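PDB 4ZQX: polyhedrin from Uranotaenia sapphirina cypovirus, which forms the crystalline matrix of viral polyhedra, the occlusion bodies that typically embed cypovirus particles, and binds ATP in these crystals. Local coordinates for residues S103-G108 against Y225-L230; L29-E34 against F43-P48; N80-S85 against G169-I174. All coordinates share one frame; numbering follows the deposited sequence. Where two conformers were deposited one is given.

Contact 1: residues S103-G108 against Y225-L230; sequences SFYLRG and YGMTML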
ATOM      1  N   SER A 103      -9.741  -5.665  19.277  1.00 29.15           N
ATOM      2  CA  SER A 103      -9.060  -6.885  19.668  1.00 30.67           C
ATOM      3  C   SER A 103      -7.984  -7.177  18.642  1.00 30.27           C
ATOM      4  O   SER A 103      -8.252  -7.144  17.446  1.00 31.69           O
ATOM      5  CB  SER A 103     -10.049  -8.049  19.674  1.00 33.68           C
ATOM      6  OG  SER A 103     -11.130  -7.778  20.532  1.00 34.88           O
ATOM      7  N   PHE A 104      -6.787  -7.494  19.125  1.00 29.72           N
ATOM      8  CA  PHE A 104      -5.636  -7.775  18.283  1.00 30.34           C
ATOM      9  C   PHE A 104      -5.202  -9.210  18.538  1.00 30.07           C
ATOM     10  O   PHE A 104      -4.770  -9.526  19.635  1.00 31.16           O
ATOM     11  CB  PHE A 104      -4.470  -6.831  18.617  1.00 32.21           C
ATOM     12  CG  PHE A 104      -4.765  -5.387  18.354  1.00 31.61           C
ATOM     13  CD1 PHE A 104      -5.469  -4.630  19.271  1.00 30.42           C
ATOM     14  CD2 PHE A 104      -4.344  -4.787  17.185  1.00 31.20           C
ATOM     15  CE1 PHE A 104      -5.748  -3.311  19.020  1.00 31.83           C
ATOM     16  CE2 PHE A 104      -4.623  -3.475  16.937  1.00 32.24           C
ATOM     17  CZ  PHE A 104      -5.331  -2.736  17.859  1.00 31.22           C
ATOM     18  N   TYR A 105      -5.313 -10.060  17.521  1.00 28.44           N
ATOM     19  CA  TYR A 105      -4.956 -11.471  17.625  1.00 29.25           C
ATOM     20  C   TYR A 105      -3.681 -11.740  16.831  1.00 30.26           C
ATOM     21  O   TYR A 105      -3.647 -11.491  15.636  1.00 31.29           O
ATOM     22  CB  TYR A 105      -6.111 -12.328  17.103  1.00 31.69           C
ATOM     23  CG  TYR A 105      -7.309 -12.274  18.020  1.00 30.90           C
ATOM     24  CD1 TYR A 105      -7.322 -13.000  19.202  1.00 31.66           C
ATOM     25  CD2 TYR A 105      -8.408 -11.474  17.730  1.00 30.91           C
ATOM     26  CE1 TYR A 105      -8.394 -12.945  20.070  1.00 31.40           C
ATOM     27  CE2 TYR A 105      -9.499 -11.435  18.582  1.00 32.35           C
ATOM     28  CZ  TYR A 105      -9.478 -12.168  19.761  1.00 31.18           C
ATOM     29  OH  TYR A 105     -10.536 -12.154  20.657  1.00 32.16           O
ATOM     30  N   LEU A 106      -2.638 -12.216  17.513  1.00 30.83           N
ATOM     31  CA  LEU A 106      -1.342 -12.482  16.885  1.00 29.95           C
ATOM     32  C   LEU A 106      -1.006 -13.960  16.997  1.00 30.61           C
ATOM     33  O   LEU A 106      -1.120 -14.536  18.085  1.00 30.74           O
ATOM     34  CB  LEU A 106      -0.225 -11.671  17.569  1.00 32.00           C
ATOM     35  CG  LEU A 106      -0.139 -10.162  17.319  1.00 35.09           C
ATOM     36  CD1 LEU A 106      -1.308  -9.418  17.945  1.00 38.30           C
ATOM     37  CD2 LEU A 106       1.178  -9.614  17.855  1.00 37.06           C
ATOM     38  N   ARG A 107      -0.590 -14.579  15.895  1.00 30.55           N
ATOM     39  CA  ARG A 107      -0.296 -16.005  15.932  1.00 30.10           C
ATOM     40  C   ARG A 107       0.932 -16.304  15.101  1.00 29.39           C
ATOM     41  O   ARG A 107       0.989 -15.952  13.931  1.00 31.47           O
ATOM     42  CB  ARG A 107      -1.486 -16.834  15.407  1.00 30.06           C
ATOM     43  CG  ARG A 107      -1.382 -18.331  15.716  1.00 31.24           C
ATOM     44  CD  ARG A 107      -2.358 -19.180  14.874  1.00 32.81           C
ATOM     45  NE  ARG A 107      -2.463 -20.544  15.393  1.00 34.99           N
ATOM     46  CZ  ARG A 107      -1.632 -21.539  15.095  1.00 36.44           C
ATOM     47  NH1 ARG A 107      -0.631 -21.348  14.250  1.00 35.97           N
ATOM     48  NH2 ARG A 107      -1.810 -22.735  15.640  1.00 36.53           N
ATOM     49  N   GLY A 108       1.895 -16.983  15.704  1.00 29.16           N
ATOM     50  CA  GLY A 108       3.086 -17.383  14.989  1.00 31.15           C
ATOM     51  C   GLY A 108       4.369 -17.117  15.728  1.00 31.10           C
ATOM     52  O   GLY A 108       4.385 -16.974  16.958  1.00 30.72           O
ATOM     53  N   TYR A 225     -10.486 -21.003  10.127  1.00 30.46           N
ATOM     54  CA  TYR A 225      -9.045 -20.917   9.827  1.00 31.45           C
ATOM     55  C   TYR A 225      -8.104 -21.217  10.995  1.00 31.68           C
ATOM     56  O   TYR A 225      -6.900 -21.365  10.799  1.00 32.11           O
ATOM     57  CB  TYR A 225      -8.717 -19.537   9.264  1.00 31.27           C
ATOM     58  CG  TYR A 225      -9.298 -19.261   7.893  1.00 31.90           C
ATOM     59  CD1 TYR A 225      -9.185 -20.184   6.861  1.00 32.06           C
ATOM     60  CD2 TYR A 225      -9.964 -18.067   7.631  1.00 34.75           C
ATOM     61  CE1 TYR A 225      -9.706 -19.921   5.613  1.00 34.34           C
ATOM     62  CE2 TYR A 225     -10.487 -17.795   6.368  1.00 36.89           C
ATOM     63  CZ  TYR A 225     -10.357 -18.728   5.369  1.00 36.61           C
ATOM     64  OH  TYR A 225     -10.869 -18.459   4.118  1.00 39.65           O
ATOM     65  N   GLY A 226      -8.643 -21.300  12.204  1.00 31.79           N
ATOM     66  CA  GLY A 226      -7.850 -21.644  13.370  1.00 33.37           C
ATOM     67  C   GLY A 226      -7.187 -20.477  14.081  1.00 33.01           C
ATOM     68  O   GLY A 226      -6.029 -20.579  14.454  1.00 36.01           O
ATOM     69  N   MET A 227      -7.918 -19.379  14.249  1.00 32.63           N
ATOM     70  CA  MET A 227      -7.538 -18.315  15.176  1.00 32.04           C
ATOM     71  C   MET A 227      -8.527 -18.353  16.330  1.00 30.97           C
ATOM     72  O   MET A 227      -9.715 -18.149  16.136  1.00 32.09           O
ATOM     73  CB  MET A 227      -7.599 -16.938  14.515  1.00 33.55           C
ATOM     74  CG  MET A 227      -7.051 -15.803  15.407  1.00 33.40           C
ATOM     75  SD  MET A 227      -5.249 -15.858  15.602  1.00 33.76           S
ATOM     76  CE  MET A 227      -4.735 -14.976  14.126  1.00 36.04           C
ATOM     77  N   THR A 228      -8.035 -18.603  17.536  1.00 28.63           N
ATOM     78  CA  THR A 228      -8.907 -18.659  18.691  1.00 30.30           C
ATOM     79  C   THR A 228      -9.258 -17.241  19.123  1.00 30.41           C
ATOM     80  O   THR A 228      -8.392 -16.391  19.170  1.00 32.12           O
ATOM     81  CB  THR A 228      -8.202 -19.416  19.840  1.00 33.03           C
ATOM     82  OG1 THR A 228      -7.801 -20.712  19.366  1.00 35.00           O
ATOM     83  CG2 THR A 228      -9.121 -19.576  21.024  1.00 35.27           C
ATOM     84  N   MET A 229     -10.530 -16.975  19.399  1.00 29.81           N
ATOM     85  CA  MET A 229     -10.943 -15.650  19.859  1.00 30.19           C
ATOM     86  C   MET A 229     -11.650 -15.768  21.197  1.00 32.21           C
ATOM     87  O   MET A 229     -12.170 -16.826  21.540  1.00 34.56           O
ATOM     88  CB  MET A 229     -11.848 -14.990  18.817  1.00 31.21           C
ATOM     89  CG  MET A 229     -11.112 -14.719  17.538  1.00 32.97           C
ATOM     90  SD  MET A 229     -12.085 -13.806  16.352  1.00 33.58           S
ATOM     91  CE  MET A 229     -10.884 -13.652  15.059  1.00 36.61           C
ATOM     92  N   LEU A 230     -11.659 -14.668  21.939  1.00 32.44           N
ATOM     93  CA  LEU A 230     -12.220 -14.617  23.275  1.00 31.09           C
ATOM     94  C   LEU A 230     -13.392 -13.655  23.266  1.00 32.65           C
ATOM     95  O   LEU A 230     -13.265 -12.540  22.746  1.00 35.26           O
ATOM     96  CB  LEU A 230     -11.159 -14.109  24.247  1.00 35.53           C
ATOM     97  CG  LEU A 230     -11.449 -14.290  25.731  1.00 36.04           C
ATOM     98  CD1 LEU A 230     -11.407 -15.761  26.073  1.00 37.75           C
ATOM     99  CD2 LEU A 230     -10.455 -13.513  26.591  1.00 35.62           C
TER
HETATM  100  O   HOH W   1     -12.369 -10.382  20.408  1.00 40.95           O
HETATM  101  O   HOH W   2      -4.707 -20.514  17.094  1.00 35.44           O
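Tyr-105 and Met-229 cross at about a right angle, with the thioether chain laid over one face of the phenol ring. Met-229 CG lies 3.9 Å from the centroid of the Tyr-105 ring and 19° off its normal, displaced toward the rim, which makes it a CH-pi contact. Met-229 SD follows obliquely at 4.8 Å from the same centroid, a Met-aromatic contact. Beyond CG the methionine chain is extended, which takes the sulfur outward past the rim on the CE2 side. The phenol oxygen marks the end of the approach: Leu-230 N donates to Tyr-105 OH over 3.0 Å, and the angle of 176° at the hydrogen makes the bond almost perfectly straight. Tyr-105 OH has two more polar partners, Tyr-164 OH and a water in the ring plane that also reaches Ser-103 OG, so this buried oxygen is gripped from several directions. The geometry describes a strand of the antiparallel sheet, 101-107, receiving the irregular C-terminal segment that follows helix 214-225; Gly-226, with positive phi, is the first residue to leave helical backbone angles. Leu-230 belongs to the ATP pocket and touches the nucleotide, so the bond from its backbone ties one wall of the site to the sheet. Farther along the strand, Met-227 is bent at its second and third torsions, which folds its thioether back against the strand: Met-227 SD lies 3.9 Å from Tyr-105 CB and equally far from Arg-107 CB. The extended Arg-107 chain passes Gly-226 O without a direct bond. A water in the guanidinium plane accepts from Arg-107 NE at 2.8 Å and donates to Gly-226 O, while Arg-107 NH2 is bonded to the backbone oxygen of Ser-154, another residue of the ATP pocket.

Contact 2: residues L29-E34 against F43-P48; sequences LVIVAE and FHFANP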
ATOM      1  N   LEU A  29      -1.803 -11.735  11.805  1.00 28.89           N
ATOM      2  CA  LEU A  29      -2.446 -10.683  12.597  1.00 27.78           C
ATOM      3  C   LEU A  29      -3.905 -10.532  12.148  1.00 29.17           C
ATOM      4  O   LEU A  29      -4.182 -10.316  10.971  1.00 29.60           O
ATOM      5  CB  LEU A  29      -1.715  -9.347  12.406  1.00 30.32           C
ATOM      6  CG  LEU A  29      -2.380  -8.077  12.957  1.00 31.01           C
ATOM      7  CD1 LEU A  29      -2.467  -8.097  14.470  1.00 32.56           C
ATOM      8  CD2 LEU A  29      -1.632  -6.836  12.479  1.00 32.86           C
ATOM      9  N   VAL A  30      -4.832 -10.682  13.082  1.00 28.47           N
ATOM     10  CA  VAL A  30      -6.221 -10.324  12.842  1.00 30.34           C
ATOM     11  C   VAL A  30      -6.639  -9.260  13.825  1.00 28.94           C
ATOM     12  O   VAL A  30      -6.554  -9.439  15.031  1.00 30.83           O
ATOM     13  CB  VAL A  30      -7.168 -11.519  12.979  1.00 31.58           C
ATOM     14  CG1 VAL A  30      -8.629 -11.071  12.795  1.00 32.20           C
ATOM     15  CG2 VAL A  30      -6.820 -12.581  11.956  1.00 31.68           C
ATOM     16  N   ILE A  31      -7.083  -8.138  13.285  1.00 28.88           N
ATOM     17  CA  ILE A  31      -7.636  -7.072  14.097  1.00 29.95           C
ATOM     18  C   ILE A  31      -9.135  -7.092  13.951  1.00 30.16           C
ATOM     19  O   ILE A  31      -9.640  -7.140  12.836  1.00 32.76           O
ATOM     20  CB  ILE A  31      -7.091  -5.719  13.636  1.00 31.86           C
ATOM     21  CG1 ILE A  31      -5.566  -5.738  13.758  1.00 32.82           C
ATOM     22  CG2 ILE A  31      -7.710  -4.579  14.459  1.00 33.92           C
ATOM     23  CD1 ILE A  31      -4.883  -4.548  13.197  1.00 36.34           C
ATOM     24  N   VAL A  32      -9.840  -7.092  15.082  1.00 29.91           N
ATOM     25  CA  VAL A  32     -11.294  -7.054  15.071  1.00 29.67           C
ATOM     26  C   VAL A  32     -11.801  -5.801  15.766  1.00 30.21           C
ATOM     27  O   VAL A  32     -11.484  -5.558  16.947  1.00 31.73           O
ATOM     28  CB  VAL A  32     -11.891  -8.265  15.817  1.00 31.62           C
ATOM     29  CG1 VAL A  32     -13.434  -8.246  15.768  1.00 33.21           C
ATOM     30  CG2 VAL A  32     -11.324  -9.570  15.261  1.00 33.30           C
ATOM     31  N   ALA A  33     -12.601  -5.029  15.037  1.00 29.83           N
ATOM     32  CA  ALA A  33     -13.316  -3.885  15.592  1.00 30.14           C
ATOM     33  C   ALA A  33     -14.762  -4.294  15.851  1.00 30.54           C
ATOM     34  O   ALA A  33     -15.405  -4.849  14.979  1.00 31.30           O
ATOM     35  CB  ALA A  33     -13.276  -2.703  14.609  1.00 31.39           C
ATOM     36  N   GLU A  34     -15.259  -4.019  17.050  1.00 29.25           N
ATOM     37  CA  GLU A  34     -16.647  -4.314  17.405  1.00 30.78           C
ATOM     38  C   GLU A  34     -17.355  -2.986  17.688  1.00 30.86           C
ATOM     39  O   GLU A  34     -16.817  -2.119  18.375  1.00 32.03           O
ATOM     40  CB  GLU A  34     -16.724  -5.265  18.614  1.00 35.33           C
ATOM     41  CG  GLU A  34     -18.168  -5.710  18.952  1.00 40.24           C
ATOM     42  CD  GLU A  34     -18.280  -6.806  20.025  1.00 44.16           C
ATOM     43  OE1 GLU A  34     -19.314  -6.817  20.734  1.00 47.77           O
ATOM     44  OE2 GLU A  34     -17.374  -7.665  20.154  1.00 44.33           O
ATOM     45  N   PHE A  43      -9.749  -7.345   9.992  1.00 30.78           N
ATOM     46  CA  PHE A  43      -8.676  -6.995   9.073  1.00 31.17           C
ATOM     47  C   PHE A  43      -7.579  -8.016   9.280  1.00 29.36           C
ATOM     48  O   PHE A  43      -7.119  -8.202  10.412  1.00 31.01           O
ATOM     49  CB  PHE A  43      -8.103  -5.607   9.397  1.00 30.09           C
ATOM     50  CG  PHE A  43      -9.137  -4.492   9.431  1.00 31.17           C
ATOM     51  CD1 PHE A  43      -9.882  -4.255  10.577  1.00 34.25           C
ATOM     52  CD2 PHE A  43      -9.343  -3.668   8.326  1.00 34.27           C
ATOM     53  CE1 PHE A  43     -10.830  -3.220  10.622  1.00 36.19           C
ATOM     54  CE2 PHE A  43     -10.288  -2.629   8.364  1.00 35.16           C
ATOM     55  CZ  PHE A  43     -11.032  -2.416   9.517  1.00 35.95           C
ATOM     56  N   HIS A  44      -7.173  -8.687   8.207  1.00 29.46           N
ATOM     57  CA  HIS A  44      -6.105  -9.688   8.281  1.00 30.17           C
ATOM     58  C   HIS A  44      -4.838  -9.262   7.551  1.00 29.97           C
ATOM     59  O   HIS A  44      -4.903  -8.847   6.388  1.00 30.76           O
ATOM     60  CB  HIS A  44      -6.563 -11.029   7.702  1.00 31.18           C
ATOM     61  CG  HIS A  44      -5.451 -12.021   7.611  1.00 31.19           C
ATOM     62  ND1 HIS A  44      -4.796 -12.304   6.431  1.00 31.99           N
ATOM     63  CD2 HIS A  44      -4.830 -12.749   8.570  1.00 31.17           C
ATOM     64  CE1 HIS A  44      -3.839 -13.186   6.662  1.00 32.09           C
ATOM     65  NE2 HIS A  44      -3.832 -13.465   7.952  1.00 31.04           N
ATOM     66  N   PHE A  45      -3.693  -9.410   8.224  1.00 29.48           N
ATOM     67  CA  PHE A  45      -2.379  -9.113   7.649  1.00 29.63           C
ATOM     68  C   PHE A  45      -1.466 -10.278   7.953  1.00 29.17           C
ATOM     69  O   PHE A  45      -1.612 -10.925   8.984  1.00 30.16           O
ATOM     70  CB  PHE A  45      -1.734  -7.874   8.286  1.00 31.91           C
ATOM     71  CG  PHE A  45      -2.545  -6.620   8.161  1.00 33.45           C
ATOM     72  CD1 PHE A  45      -3.524  -6.324   9.094  1.00 35.03           C
ATOM     73  CD2 PHE A  45      -2.308  -5.719   7.130  1.00 34.68           C
ATOM     74  CE1 PHE A  45      -4.275  -5.157   8.989  1.00 36.12           C
ATOM     75  CE2 PHE A  45      -3.059  -4.554   7.017  1.00 36.52           C
ATOM     76  CZ  PHE A  45      -4.035  -4.270   7.952  1.00 35.93           C
ATOM     77  N   ALA A  46      -0.492 -10.518   7.090  1.00 28.90           N
ATOM     78  CA  ALA A  46       0.495 -11.569   7.331  1.00 29.43           C
ATOM     79  C   ALA A  46       1.817 -11.266   6.650  1.00 28.85           C
ATOM     80  O   ALA A  46       1.852 -10.667   5.577  1.00 31.13           O
ATOM     81  CB  ALA A  46      -0.038 -12.904   6.836  1.00 30.06           C
ATOM     82  N   ASN A  47       2.897 -11.738   7.266  1.00 28.74           N
ATOM     83  CA  ASN A  47       4.249 -11.705   6.664  1.00 28.09           C
ATOM     84  C   ASN A  47       5.184 -12.578   7.471  1.00 28.71           C
ATOM     85  O   ASN A  47       4.941 -12.777   8.646  1.00 29.48           O
ATOM     86  CB  ASN A  47       4.807 -10.278   6.666  1.00 29.02           C
ATOM     87  CG  ASN A  47       6.017 -10.125   5.764  1.00 28.66           C
ATOM     88  OD1 ASN A  47       7.166 -10.079   6.224  1.00 29.46           O
ATOM     89  ND2 ASN A  47       5.764 -10.039   4.468  1.00 30.63           N
ATOM     90  N   PRO A  48       6.267 -13.089   6.857  1.00 29.12           N
ATOM     91  CA  PRO A  48       7.174 -13.903   7.672  1.00 28.91           C
ATOM     92  C   PRO A  48       8.158 -13.089   8.493  1.00 28.89           C
ATOM     93  O   PRO A  48       8.702 -13.636   9.440  1.00 31.55           O
ATOM     94  CB  PRO A  48       7.946 -14.732   6.619  1.00 29.19           C
ATOM     95  CG  PRO A  48       7.101 -14.667   5.378  1.00 29.91           C
ATOM     96  CD  PRO A  48       6.524 -13.273   5.418  1.00 29.10           C
TER
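Leu-29 lies alongside Phe-45, both side chains pointing the same way, and its CD2 branch meets Phe-45 CD1 at 3.9 Å. The methyl approaches the ring obliquely. With CG anti to the backbone N (chi1 170°), Leu-29 extends that CD2 branch to the Phe-45 ring. Ile-31 CD1 reaches the same ring less closely, 4.3 Å from Phe-45 CE1. Phe-43 shares this face of the sheet, with Ile-31 O at the edge of its ring. These pairs belong to the beta hairpin of strands 27-34 and 40-47, whose segment axes run at 163°, close to antiparallel. Leu-29 with Phe-45 and Ile-31 with Phe-43 are hydrogen-bonded pairs, each closed by two backbone bonds; Phe-45 N donates to Leu-29 O at 2.9 Å, in the carbonyl plane. Between them Val-30 and His-44 form a non-hydrogen-bonded pair, where CA-H...O contacts run from Val-30 CA to Phe-43 O and from His-44 CA to Leu-29 O. On the other face of the sheet, Val-30 CG2 sits in the plane of the imidazole, at its edge, 3.9 Å from His-44 CD2. His-44 NE2 is hydrogen-bonded to Glu-28 OE1, which should help fix the ring's rotation, and Tyr-133 of the second subunit meets that ring with planes about 25° apart. The face of Leu-29, Ile-31, Phe-43 and Phe-45 instead packs against Ile-51 and Ile-55 of strand 50-55.

Contact 3: residues N80-S85 against G169-I174; sequences NGYAAS and GRPVSI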
ATOM      1  N   ASN A  80     -13.461  14.478  10.546  1.00 30.02           N
ATOM      2  CA  ASN A  80     -12.871  15.812  10.616  1.00 30.98           C
ATOM      3  C   ASN A  80     -13.257  16.634  11.863  1.00 31.71           C
ATOM      4  O   ASN A  80     -12.422  17.324  12.449  1.00 32.21           O
ATOM      5  CB  ASN A  80     -13.238  16.621   9.360  1.00 30.34           C
ATOM      6  CG  ASN A  80     -12.401  16.256   8.132  1.00 33.66           C
ATOM      7  OD1 ASN A  80     -11.365  15.583   8.225  1.00 34.46           O
ATOM      8  ND2 ASN A  80     -12.846  16.721   6.969  1.00 34.34           N
ATOM      9  N   GLY A  81     -14.514  16.546  12.278  1.00 31.85           N
ATOM     10  CA  GLY A  81     -14.980  17.353  13.395  1.00 31.30           C
ATOM     11  C   GLY A  81     -14.372  16.949  14.724  1.00 30.52           C
ATOM     12  O   GLY A  81     -14.454  17.700  15.700  1.00 31.39           O
ATOM     13  N   TYR A  82     -13.784  15.756  14.779  1.00 29.46           N
ATOM     14  CA  TYR A  82     -13.069  15.314  15.978  1.00 30.67           C
ATOM     15  C   TYR A  82     -11.629  15.808  15.955  1.00 31.95           C
ATOM     16  O   TYR A  82     -11.020  16.041  17.002  1.00 35.57           O
ATOM     17  CB  TYR A  82     -13.050  13.796  16.059  1.00 31.85           C
ATOM     18  CG  TYR A  82     -14.415  13.170  16.323  1.00 31.38           C
ATOM     19  CD1 TYR A  82     -15.260  12.826  15.280  1.00 32.25           C
ATOM     20  CD2 TYR A  82     -14.839  12.906  17.634  1.00 31.93           C
ATOM     21  CE1 TYR A  82     -16.508  12.231  15.533  1.00 30.42           C
ATOM     22  CE2 TYR A  82     -16.059  12.339  17.887  1.00 31.69           C
ATOM     23  CZ  TYR A  82     -16.892  11.991  16.845  1.00 31.28           C
ATOM     24  OH  TYR A  82     -18.116  11.409  17.131  1.00 32.72           O
ATOM     25  N   ALA A  83     -11.091  15.964  14.753  1.00 31.42           N
ATOM     26  CA  ALA A  83      -9.705  16.368  14.561  1.00 31.00           C
ATOM     27  C   ALA A  83      -9.546  17.876  14.676  1.00 30.32           C
ATOM     28  O   ALA A  83      -8.595  18.355  15.298  1.00 32.93           O
ATOM     29  CB  ALA A  83      -9.245  15.917  13.201  1.00 30.75           C
ATOM     30  N   ALA A  84     -10.483  18.619  14.085  1.00 31.72           N
ATOM     31  CA  ALA A  84     -10.465  20.083  14.111  1.00 30.72           C
ATOM     32  C   ALA A  84     -11.854  20.614  14.448  1.00 31.87           C
ATOM     33  O   ALA A  84     -12.833  20.269  13.781  1.00 32.06           O
ATOM     34  CB  ALA A  84     -10.004  20.650  12.748  1.00 30.23           C
ATOM     35  N   SER A  85     -11.930  21.449  15.484  1.00 30.93           N
ATOM     36  CA  SER A  85     -13.195  22.017  15.919  1.00 29.53           C
ATOM     37  C   SER A  85     -13.951  22.711  14.793  1.00 29.52           C
ATOM     38  O   SER A  85     -13.391  23.473  14.038  1.00 30.18           O
ATOM     39  CB  SER A  85     -12.958  23.024  17.030  1.00 32.45           C
ATOM     40  OG  SER A  85     -12.400  22.382  18.148  1.00 32.20           O
ATOM     41  N   GLY A 169     -14.890   6.855  22.286  1.00 38.37           N
ATOM     42  CA  GLY A 169     -15.844   7.619  21.489  1.00 36.85           C
ATOM     43  C   GLY A 169     -15.219   8.583  20.504  1.00 36.39           C
ATOM     44  O   GLY A 169     -15.891   9.478  20.000  1.00 37.15           O
ATOM     45  N   ARG A 170     -13.933   8.390  20.225  1.00 35.89           N
ATOM     46  CA  ARG A 170     -13.217   9.244  19.289  0.67 36.70           C
ATOM     47  C   ARG A 170     -12.552   8.363  18.236  1.00 34.66           C
ATOM     48  O   ARG A 170     -12.023   7.314  18.563  1.00 36.21           O
ATOM     49  CB  ARG A 170     -12.189  10.087  20.052  0.67 39.76           C
ATOM     50  CG  ARG A 170     -11.243  10.931  19.210  0.67 43.56           C
ATOM     51  CD  ARG A 170     -10.243  11.651  20.116  0.67 46.17           C
ATOM     52  NE  ARG A 170      -9.313  12.497  19.369  0.67 47.82           N
ATOM     53  CZ  ARG A 170      -9.614  13.705  18.903  0.67 46.38           C
ATOM     54  NH1 ARG A 170     -10.825  14.206  19.102  0.67 43.97           N
ATOM     55  NH2 ARG A 170      -8.705  14.410  18.240  0.67 47.31           N
ATOM     56  N   PRO A 171     -12.599   8.787  16.953  1.00 32.97           N
ATOM     57  CA  PRO A 171     -11.941   7.969  15.933  1.00 32.23           C
ATOM     58  C   PRO A 171     -10.443   7.881  16.160  1.00 31.53           C
ATOM     59  O   PRO A 171      -9.823   8.834  16.613  1.00 32.78           O
ATOM     60  CB  PRO A 171     -12.201   8.732  14.624  1.00 34.96           C
ATOM     61  CG  PRO A 171     -13.283   9.702  14.926  1.00 37.48           C
ATOM     62  CD  PRO A 171     -13.168  10.020  16.380  1.00 35.28           C
ATOM     63  N   VAL A 172      -9.877   6.736  15.807  1.00 31.19           N
ATOM     64  CA  VAL A 172      -8.442   6.507  15.902  1.00 31.26           C
ATOM     65  C   VAL A 172      -7.947   5.878  14.603  1.00 32.03           C
ATOM     66  O   VAL A 172      -8.752   5.416  13.789  1.00 31.94           O
ATOM     67  CB  VAL A 172      -8.114   5.568  17.085  1.00 31.92           C
ATOM     68  CG1 VAL A 172      -8.577   6.196  18.381  1.00 30.99           C
ATOM     69  CG2 VAL A 172      -8.756   4.206  16.878  1.00 32.46           C
ATOM     70  N   SER A 173      -6.625   5.879  14.423  1.00 31.85           N
ATOM     71  CA  SER A 173      -5.957   5.111  13.367  1.00 30.79           C
ATOM     72  C   SER A 173      -4.994   4.138  14.047  1.00 29.31           C
ATOM     73  O   SER A 173      -4.728   4.267  15.243  1.00 30.19           O
ATOM     74  CB  SER A 173      -5.217   6.030  12.402  1.00 31.79           C
ATOM     75  OG  SER A 173      -4.275   6.841  13.085  1.00 33.34           O
ATOM     76  N   ILE A 174      -4.498   3.154  13.303  1.00 30.15           N
ATOM     77  CA  ILE A 174      -3.738   2.063  13.905  1.00 28.64           C
ATOM     78  C   ILE A 174      -2.447   1.786  13.167  1.00 28.06           C
ATOM     79  O   ILE A 174      -2.422   1.732  11.932  1.00 29.95           O
ATOM     80  CB  ILE A 174      -4.555   0.743  13.896  1.00 32.75           C
ATOM     81  CG1 ILE A 174      -5.843   0.891  14.704  1.00 35.69           C
ATOM     82  CG2 ILE A 174      -3.726  -0.396  14.454  1.00 34.71           C
ATOM     83  CD1 ILE A 174      -6.738  -0.350  14.632  1.00 38.23           C
TER
HETATM   84  O   HOH W   3     -18.293  10.396  19.638  1.00 35.13           O
HETATM   85  O   HOH W   4      -7.090  16.965  17.141  1.00 53.12           O
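The C-terminal turn of helix 72-83 packs against the loop that leads into strand 173-179, through one aromatic ring and one arginine. Pro-171 CD rests over a face of the Tyr-82 ring, offset toward the rim: it lies 3.6 Å from the centroid and 19° off the normal, which defines a CH-pi contact. The proline meets the side chain crosswise, and its closest approach is 3.4 Å, from Pro-171 CD to Tyr-82 CG. In Tyr-82, CG beside the backbone N (chi1 -68°) brings a ring face to Pro-171. Its hydroxyl is bonded to the backbone N of Ala-94 and to a water, which in turn donates to Gly-169 O at 2.6 Å. Arg-170 works at the helix terminus, where Tyr-82 O and Ala-83 O take their partners from outside the helix. In one of its two conformers the chain is extended from CG to NE, and Arg-170 NH1 donates to Tyr-82 O at 2.8 Å, with an angle of 137° at the hydrogen. That donor stands well above the carbonyl plane; a second, weak bond comes to the same oxygen from Arg-170 NH2. A water in the guanidinium plane donates to Ala-83 O and weakly accepts from Arg-170 NH2. This grip may be partial. Ala-83 O also receives a bond from Asn-224 ND2 of the third subunit, so this helix end lies at a subunit interface of the trimer.

Overall arrangement
Contacts 1 and 2 share the six-stranded antiparallel sheet, their centres 9 Å apart. Strands 101-107 and 27-34 are neighbours, joined by probable hydrogen bonds such as Ser-103 O to Val-32 N. Contact 3 lies at the periphery, its centre 28 Å from that of contact 1 and 22 Å from that of contact 2; Phe-104 and Ile-174 nevertheless touch, linking the large sheet to the three-stranded one. In sequence, the hairpin of contact 2 closes first, after which the segments of contacts 3 and 1 alternate. The arrangement thus connects a central hairpin to the ATP pocket near contact 1, while all three contacts border neighbouring subunits in the trimer.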